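Local coordinates for protein 3-oxo-glucose-6-phosphate:glutamate aminotransferase (Bacillus subtilis subsp. subtilis, PDB 4K2M) that catalyses the reversible pyridoxal phosphate-dependent transamination of 3-dehydro-glucose 6-phosphate with glutamate to form kanosamine 6-phosphate, a step in antibiotic biosynthesis, at residues A[19-28]-A[43-53]. Numbering follows the deposited sequence.
Sequences LLKHLKGDVQ and WKQVLKEKIDI
In the small N-terminal domain that NtdA carries in addition to its aminotransferase fold, Leu19 and Leu23 on the last turns of helix 13-24 pack against Trp43 of helix 41-46, while beyond both helices Gln28 grips the backbone at Ile51. CD2 of Leu19 lies 3.7 Å from CZ2 of Trp43, and CD1 of Leu23 reaches CH2 of the same indole, both methyls meeting the ring obliquely, leucines and indole reaching toward each other from opposite directions. The other Leu23 methyl, CD2, touches CD2 of Leu47 at 4.1 Å, the two side chains crossing at about a right angle, and CB of Leu23 rests on CD1 of Ile53. Phe317 of helix 312-329 stacks edge-to-face on Trp43 and also touches Leu23, which ties this apolar cluster to the aminotransferase part of the chain.

The polar half depends on the amide of Gln28, carried across by a chain extended beyond CG (chi2 168°). Its OE1 accepts from Ile51 N at 2.7 Å in a nearly straight bond (170° at the hydrogen), and its NE2 donates to Ile51 O at 3.0 Å, in the carbonyl plane. One primary amide thus pairs with both backbone polar groups of a single residue. NE2 also donates to Gly25 O, and these bonds together fix the rotation of the amide. Ile51 O takes a second hydrogen bond from Lys50 NZ, which comes from above the carbonyl plane, whereas Gln28 NE2 sits on an in-plane lone pair. One water links Gln28 OE1 to Glu49 O; another donates to Leu23 O at 2.7 Å and accepts from Ile53 N at 2.9 Å.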
loop_
_atom_site.group_PDB
_atom_site.type_symbol
_atom_site.label_atom_id
_atom_site.label_comp_id
_atom_site.label_asym_id
_atom_site.label_seq_id
_atom_site.Cartn_x
_atom_site.Cartn_y
_atom_site.Cartn_z
ATOM N N LEU A 19 -12.877 21.296 26.730
ATOM C CA LEU A 19 -12.504 20.221 27.654
ATOM C C LEU A 19 -11.230 20.577 28.418
ATOM O O LEU A 19 -11.085 20.253 29.603
ATOM C CB LEU A 19 -12.315 18.901 26.886
ATOM C CG LEU A 19 -12.058 17.638 27.715
ATOM C CD1 LEU A 19 -13.176 17.390 28.744
ATOM C CD2 LEU A 19 -11.898 16.413 26.788
ATOM N N LEU A 20 -10.310 21.259 27.737
ATOM C CA LEU A 20 -9.048 21.683 28.343
ATOM C C LEU A 20 -9.307 22.602 29.532
ATOM O O LEU A 20 -8.734 22.413 30.614
ATOM C CB LEU A 20 -8.186 22.408 27.297
ATOM C CG LEU A 20 -6.827 22.914 27.793
ATOM C CD1 LEU A 20 -5.956 21.761 28.248
ATOM C CD2 LEU A 20 -6.103 23.737 26.724
ATOM N N LYS A 21 -10.164 23.596 29.333
ATOM C CA LYS A 21 -10.536 24.469 30.446
ATOM C C LYS A 21 -11.166 23.668 31.574
ATOM O O LYS A 21 -10.881 23.900 32.746
ATOM C CB LYS A 21 -11.476 25.561 29.960
ATOM C CG LYS A 21 -10.829 26.447 28.916
ATOM C CD LYS A 21 -11.839 27.362 28.251
ATOM C CE LYS A 21 -11.259 27.955 26.977
ATOM N NZ LYS A 21 -12.202 27.816 25.835
ATOM N N HIS A 22 -12.013 22.705 31.229
ATOM C CA HIS A 22 -12.726 21.963 32.266
ATOM C C HIS A 22 -11.861 20.982 33.035
ATOM O O HIS A 22 -12.037 20.796 34.242
ATOM C CB HIS A 22 -13.964 21.262 31.697
ATOM C CG HIS A 22 -15.121 22.187 31.485
ATOM N ND1 HIS A 22 -16.123 22.347 32.419
ATOM C CD2 HIS A 22 -15.419 23.021 30.460
ATOM C CE1 HIS A 22 -16.997 23.235 31.971
ATOM N NE2 HIS A 22 -16.592 23.659 30.787
ATOM N N LEU A 23 -10.918 20.354 32.346
ATOM C CA LEU A 23 -10.077 19.356 32.983
ATOM C C LEU A 23 -8.959 20.034 33.765
ATOM O O LEU A 23 -8.295 19.395 34.585
ATOM C CB LEU A 23 -9.534 18.350 31.958
ATOM C CG LEU A 23 -10.583 17.410 31.357
ATOM C CD1 LEU A 23 -9.956 16.368 30.430
ATOM C CD2 LEU A 23 -11.414 16.710 32.460
ATOM N N LYS A 24 -8.789 21.335 33.548
ATOM C CA LYS A 24 -7.886 22.122 34.381
ATOM C C LYS A 24 -8.566 22.529 35.684
ATOM O O LYS A 24 -7.898 22.887 36.657
ATOM C CB LYS A 24 -7.430 23.378 33.648
ATOM C CG LYS A 24 -6.313 23.156 32.629
ATOM C CD LYS A 24 -5.992 24.482 31.930
ATOM C CE LYS A 24 -4.878 24.326 30.916
ATOM N NZ LYS A 24 -4.627 25.628 30.228
ATOM N N GLY A 25 -9.895 22.460 35.707
ATOM C CA GLY A 25 -10.658 22.895 36.873
ATOM C C GLY A 25 -10.901 21.817 37.918
ATOM O O GLY A 25 -10.599 20.642 37.699
ATOM N N ASP A 26 -11.470 22.218 39.053
ATOM C CA ASP A 26 -11.707 21.306 40.181
ATOM C C ASP A 26 -12.925 20.396 40.022
ATOM O O ASP A 26 -12.890 19.229 40.419
ATOM C CB ASP A 26 -11.875 22.100 41.478
ATOM C CG ASP A 26 -10.587 22.733 41.948
ATOM O OD1 ASP A 26 -9.514 22.129 41.738
ATOM O OD2 ASP A 26 -10.652 23.837 42.533
ATOM N N VAL A 27 -14.010 20.932 39.479
ATOM C CA VAL A 27 -15.233 20.145 39.326
ATOM C C VAL A 27 -15.283 19.532 37.941
ATOM O O VAL A 27 -15.326 20.246 36.937
ATOM C CB VAL A 27 -16.494 20.998 39.538
ATOM C CG1 VAL A 27 -17.735 20.146 39.349
ATOM C CG2 VAL A 27 -16.475 21.616 40.933
ATOM N N GLN A 28 -15.243 18.209 37.898
ATOM C CA GLN A 28 -15.304 17.479 36.641
ATOM C C GLN A 28 -16.367 16.428 36.851
ATOM O O GLN A 28 -16.074 15.321 37.300
ATOM C CB GLN A 28 -13.949 16.825 36.340
ATOM C CG GLN A 28 -12.800 17.833 36.183
ATOM C CD GLN A 28 -11.430 17.181 36.170
ATOM O OE1 GLN A 28 -11.304 15.965 35.990
ATOM N NE2 GLN A 28 -10.389 17.991 36.378
ATOM N N TRP A 43 -11.097 7.452 26.864
ATOM C CA TRP A 43 -11.555 8.492 27.796
ATOM C C TRP A 43 -12.432 7.880 28.892
ATOM O O TRP A 43 -12.412 8.325 30.044
ATOM C CB TRP A 43 -12.370 9.562 27.070
ATOM C CG TRP A 43 -11.626 10.779 26.587
ATOM C CD1 TRP A 43 -11.730 11.356 25.350
ATOM C CD2 TRP A 43 -10.719 11.604 27.340
ATOM N NE1 TRP A 43 -10.942 12.486 25.286
ATOM C CE2 TRP A 43 -10.307 12.658 26.490
ATOM C CE3 TRP A 43 -10.224 11.561 28.651
ATOM C CZ2 TRP A 43 -9.415 13.649 26.899
ATOM C CZ3 TRP A 43 -9.335 12.536 29.062
ATOM C CH2 TRP A 43 -8.937 13.571 28.194
ATOM N N LYS A 44 -13.201 6.859 28.520
ATOM C CA LYS A 44 -14.180 6.229 29.418
ATOM C C LYS A 44 -13.628 5.843 30.787
ATOM O O LYS A 44 -14.211 6.182 31.824
ATOM C CB LYS A 44 -14.790 4.989 28.763
ATOM C CG LYS A 44 -15.798 5.275 27.661
ATOM C CD LYS A 44 -16.371 3.965 27.133
ATOM C CE LYS A 44 -17.782 4.137 26.590
ATOM N NZ LYS A 44 -18.771 3.338 27.376
ATOM N N GLN A 45 -12.515 5.122 30.800
ATOM C CA GLN A 45 -11.928 4.695 32.065
ATOM C C GLN A 45 -11.284 5.888 32.752
ATOM O O GLN A 45 -11.375 6.054 33.975
ATOM C CB GLN A 45 -10.883 3.599 31.835
ATOM C CG GLN A 45 -10.085 3.216 33.084
ATOM C CD GLN A 45 -10.932 2.535 34.155
ATOM O OE1 GLN A 45 -11.898 1.829 33.852
ATOM N NE2 GLN A 45 -10.568 2.745 35.417
ATOM N N VAL A 46 -10.645 6.727 31.941
ATOM C CA VAL A 46 -9.860 7.841 32.443
ATOM C C VAL A 46 -10.749 8.826 33.197
ATOM O O VAL A 46 -10.408 9.276 34.290
ATOM C CB VAL A 46 -9.114 8.543 31.275
ATOM C CG1 VAL A 46 -8.647 9.920 31.677
ATOM C CG2 VAL A 46 -7.932 7.690 30.808
ATOM N N LEU A 47 -11.909 9.131 32.623
ATOM C CA LEU A 47 -12.797 10.140 33.188
ATOM C C LEU A 47 -13.709 9.619 34.292
ATOM O O LEU A 47 -14.612 10.329 34.740
ATOM C CB LEU A 47 -13.637 10.780 32.080
ATOM C CG LEU A 47 -12.817 11.645 31.133
ATOM C CD1 LEU A 47 -13.705 12.298 30.096
ATOM C CD2 LEU A 47 -12.056 12.702 31.931
ATOM N N LYS A 48 -13.485 8.386 34.731
ATOM C CA LYS A 48 -14.293 7.834 35.817
ATOM C C LYS A 48 -14.061 8.638 37.091
ATOM O O LYS A 48 -14.950 8.756 37.940
ATOM C CB LYS A 48 -13.970 6.356 36.051
ATOM C CG LYS A 48 -14.737 5.390 35.141
ATOM C CD LYS A 48 -14.401 3.944 35.472
ATOM C CE LYS A 48 -15.368 2.988 34.789
ATOM N NZ LYS A 48 -15.358 3.144 33.307
ATOM N N GLU A 49 -12.861 9.198 37.214
ATOM C CA GLU A 49 -12.514 9.992 38.384
ATOM C C GLU A 49 -12.033 11.365 37.958
ATOM O O GLU A 49 -11.679 11.576 36.802
ATOM C CB GLU A 49 -11.431 9.298 39.214
ATOM C CG GLU A 49 -11.776 7.878 39.672
ATOM C CD GLU A 49 -12.877 7.837 40.725
ATOM O OE1 GLU A 49 -13.294 8.913 41.209
ATOM O OE2 GLU A 49 -13.324 6.721 41.070
ATOM N N LYS A 50 -12.034 12.301 38.897
ATOM C CA LYS A 50 -11.490 13.632 38.666
ATOM C C LYS A 50 -10.022 13.514 38.252
ATOM O O LYS A 50 -9.272 12.736 38.841
ATOM C CB LYS A 50 -11.639 14.451 39.953
ATOM C CG LYS A 50 -10.528 15.424 40.228
ATOM C CD LYS A 50 -11.069 16.812 40.201
ATOM C CE LYS A 50 -9.995 17.834 40.531
ATOM N NZ LYS A 50 -8.901 17.823 39.524
ATOM N N ILE A 51 -9.638 14.269 37.223
ATOM C CA ILE A 51 -8.325 14.172 36.588
ATOM C C ILE A 51 -7.410 15.327 36.990
ATOM O O ILE A 51 -7.844 16.473 37.018
ATOM C CB ILE A 51 -8.497 14.195 35.035
ATOM C CG1 ILE A 51 -9.008 12.841 34.543
ATOM C CG2 ILE A 51 -7.204 14.591 34.325
ATOM C CD1 ILE A 51 -8.287 11.671 35.158
ATOM N N ASP A 52 -6.150 15.030 37.320
ATOM C CA ASP A 52 -5.117 16.067 37.329
ATOM C C ASP A 52 -4.317 15.791 36.071
ATOM O O ASP A 52 -3.715 14.727 35.966
ATOM C CB ASP A 52 -4.185 15.929 38.536
ATOM C CG ASP A 52 -3.035 16.938 38.494
ATOM O OD1 ASP A 52 -1.905 16.566 38.089
ATOM O OD2 ASP A 52 -3.272 18.117 38.842
ATOM N N ILE A 53 -4.352 16.699 35.103
ATOM C CA ILE A 53 -3.799 16.358 33.789
ATOM C C ILE A 53 -2.338 15.975 33.882
ATOM O O ILE A 53 -1.937 14.939 33.331
ATOM C CB ILE A 53 -3.976 17.473 32.762
ATOM C CG1 ILE A 53 -5.453 17.648 32.444
ATOM C CG2 ILE A 53 -3.214 17.124 31.435
ATOM C CD1 ILE A 53 -5.760 18.979 31.807
HETATM O O HOH W 1 -5.838 19.153 35.667
HETATM O O HOH W 2 -12.738 13.689 35.166
#